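Guanine nucleotide exchange protein (Legionella pneumophila, PDB 1XSZ) probably acts as a guanine nucleotide exchange factor for the small GTPase ADP-ribosylation factor, through a Sec7 domain whose active site is covered by a C-terminal capping domain. Local coordinates at residues A133-L136 / L137-T141. Numbering follows the deposited sequence. Where two conformers were deposited one is given.
Sequences AAYL and LAFQT
Y135 and F139, one turn apart on helix 131-149, form a T-shaped aromatic pair: centroids lie 5.1 Å apart, planes meet at 67°, and the F139 edge is directed at the tyrosine face. F139 CD2 stands 3.6 Å above that face, toward its rim. The phenyl group gets there because chi1 of 79° sets CG between the backbone N and the carbonyl carbon, folding the ring back over the preceding turn.

Apolar contacts extend the patch. L136 CD1 meets F139 CZ at 3.5 Å, and Q140 CG lies alongside the same methyl.

Backbone bonding is regular alpha-helical, i to i+4, from A133 O to L137 N through L136 O to Q140 N; F139 N to Y135 O, at 2.9 Å, is nearly linear (171°). L137 O accepts two donors from opposite faces of its plane, T141 N and T141 OG1 (2.7 Å), which satisfies the buried threonine hydroxyl.

Y135 OH hydrogen-bonds D110, K251 and W253, and W253 also stacks on F139. The aromatic pair thus joins the Sec7 domain to the capping domain: polar bonds fix the tyrosine's outer end, while the stack of W253 on F139 adds an apolar contact between the two domains, consistent with a cap held over the active site.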
ATOM      1  N   ALA A 133       2.469  20.982   2.907  1.00 20.23           N
ATOM      2  CA  ALA A 133       1.893  21.686   1.773  1.00 18.57           C
ATOM      3  C   ALA A 133       2.195  20.905   0.500  1.00 17.41           C
ATOM      4  O   ALA A 133       1.357  20.818  -0.397  1.00 17.22           O
ATOM      5  CB  ALA A 133       2.471  23.097   1.683  1.00 18.76           C
ATOM      6  N   ALA A 134       3.396  20.337   0.426  1.00 18.02           N
ATOM      7  CA  ALA A 134       3.791  19.553  -0.735  1.00 16.31           C
ATOM      8  C   ALA A 134       2.943  18.287  -0.808  1.00 15.77           C
ATOM      9  O   ALA A 134       2.567  17.853  -1.895  1.00 14.63           O
ATOM     10  CB  ALA A 134       5.274  19.195  -0.654  1.00 18.70           C
ATOM     11  N   TYR A 135       2.645  17.710   0.352  1.00 15.20           N
ATOM     12  CA  TYR A 135       1.829  16.497   0.424  1.00 13.78           C
ATOM     13  C   TYR A 135       0.418  16.801  -0.082  1.00 14.20           C
ATOM     14  O   TYR A 135      -0.148  16.044  -0.876  1.00 13.85           O
ATOM     15  CB  TYR A 135       1.783  15.987   1.870  1.00 14.61           C
ATOM     16  CG  TYR A 135       0.827  14.835   2.104  1.00 13.64           C
ATOM     17  CD1 TYR A 135       1.042  13.586   1.519  1.00 15.09           C
ATOM     18  CD2 TYR A 135      -0.287  14.996   2.923  1.00 16.41           C
ATOM     19  CE1 TYR A 135       0.163  12.524   1.752  1.00 15.68           C
ATOM     20  CE2 TYR A 135      -1.169  13.949   3.163  1.00 16.81           C
ATOM     21  CZ  TYR A 135      -0.938  12.715   2.577  1.00 15.88           C
ATOM     22  OH  TYR A 135      -1.807  11.680   2.833  1.00 14.76           O
ATOM     23  N   LEU A 136      -0.160  17.906   0.377  1.00 13.93           N
ATOM     24  CA  LEU A 136      -1.493  18.291  -0.073  1.00 13.08           C
ATOM     25  C   LEU A 136      -1.495  18.445  -1.596  1.00 13.45           C
ATOM     26  O   LEU A 136      -2.382  17.934  -2.281  1.00 13.21           O
ATOM     27  CB  LEU A 136      -1.925  19.612   0.580  1.00 15.42           C
ATOM     28  CG  LEU A 136      -3.218  20.223   0.024  1.00 15.22           C
ATOM     29  CD1 LEU A 136      -4.394  19.307   0.321  1.00 17.44           C
ATOM     30  CD2 LEU A 136      -3.444  21.598   0.637  1.00 17.74           C
ATOM     31  N   LEU A 137      -0.501  19.148  -2.123  0.50 11.56           N
ATOM     32  CA  LEU A 137      -0.406  19.361  -3.561  0.50 12.12           C
ATOM     33  C   LEU A 137      -0.277  18.027  -4.293  0.50 10.66           C
ATOM     34  O   LEU A 137      -0.905  17.818  -5.332  0.50 11.18           O
ATOM     35  CB  LEU A 137       0.804  20.237  -3.883  0.50 15.07           C
ATOM     36  CG  LEU A 137       0.724  21.084  -5.150  0.50 17.83           C
ATOM     37  CD1 LEU A 137      -0.398  22.112  -5.027  0.50 17.76           C
ATOM     38  CD2 LEU A 137       2.055  21.781  -5.351  0.50 17.71           C
ATOM     39  N   ALA A 138       0.537  17.130  -3.744  1.00 12.09           N
ATOM     40  CA  ALA A 138       0.745  15.824  -4.351  1.00 11.51           C
ATOM     41  C   ALA A 138      -0.526  14.990  -4.433  1.00 12.72           C
ATOM     42  O   ALA A 138      -0.867  14.504  -5.513  1.00 12.90           O
ATOM     43  CB  ALA A 138       1.833  15.058  -3.605  1.00 12.73           C
ATOM     44  N   PHE A 139      -1.240  14.825  -3.318  1.00 11.67           N
ATOM     45  CA  PHE A 139      -2.432  13.999  -3.406  1.00 11.75           C
ATOM     46  C   PHE A 139      -3.566  14.690  -4.155  1.00 11.47           C
ATOM     47  O   PHE A 139      -4.375  14.024  -4.797  1.00 12.02           O
ATOM     48  CB  PHE A 139      -2.830  13.410  -2.023  1.00 12.39           C
ATOM     49  CG  PHE A 139      -3.549  14.348  -1.091  1.00 11.85           C
ATOM     50  CD1 PHE A 139      -4.859  14.739  -1.341  1.00 13.00           C
ATOM     51  CD2 PHE A 139      -2.950  14.741   0.109  1.00 13.70           C
ATOM     52  CE1 PHE A 139      -5.573  15.499  -0.409  1.00 15.15           C
ATOM     53  CE2 PHE A 139      -3.656  15.502   1.048  1.00 14.26           C
ATOM     54  CZ  PHE A 139      -4.970  15.877   0.785  1.00 13.83           C
ATOM     55  N   GLN A 140      -3.609  16.020  -4.134  1.00 12.18           N
ATOM     56  CA  GLN A 140      -4.632  16.728  -4.894  1.00 12.50           C
ATOM     57  C   GLN A 140      -4.338  16.516  -6.387  1.00 11.92           C
ATOM     58  O   GLN A 140      -5.253  16.307  -7.179  1.00 13.20           O
ATOM     59  CB  GLN A 140      -4.624  18.228  -4.562  1.00 13.93           C
ATOM     60  CG  GLN A 140      -5.187  18.590  -3.194  1.00 17.61           C
ATOM     61  CD  GLN A 140      -6.689  18.397  -3.096  1.00 16.00           C
ATOM     62  OE1 GLN A 140      -7.412  18.553  -4.076  1.00 20.35           O
ATOM     63  NE2 GLN A 140      -7.166  18.080  -1.901  1.00 19.84           N
ATOM     64  N   THR A 141      -3.061  16.549  -6.771  1.00 12.13           N
ATOM     65  CA  THR A 141      -2.691  16.345  -8.169  1.00 12.84           C
ATOM     66  C   THR A 141      -3.001  14.915  -8.607  1.00 11.56           C
ATOM     67  O   THR A 141      -3.440  14.689  -9.732  1.00 12.36           O
ATOM     68  CB  THR A 141      -1.201  16.669  -8.399  1.00 12.89           C
ATOM     69  OG1 THR A 141      -0.950  18.022  -7.993  1.00 13.62           O
ATOM     70  CG2 THR A 141      -0.842  16.529  -9.874  1.00 14.16           C
TER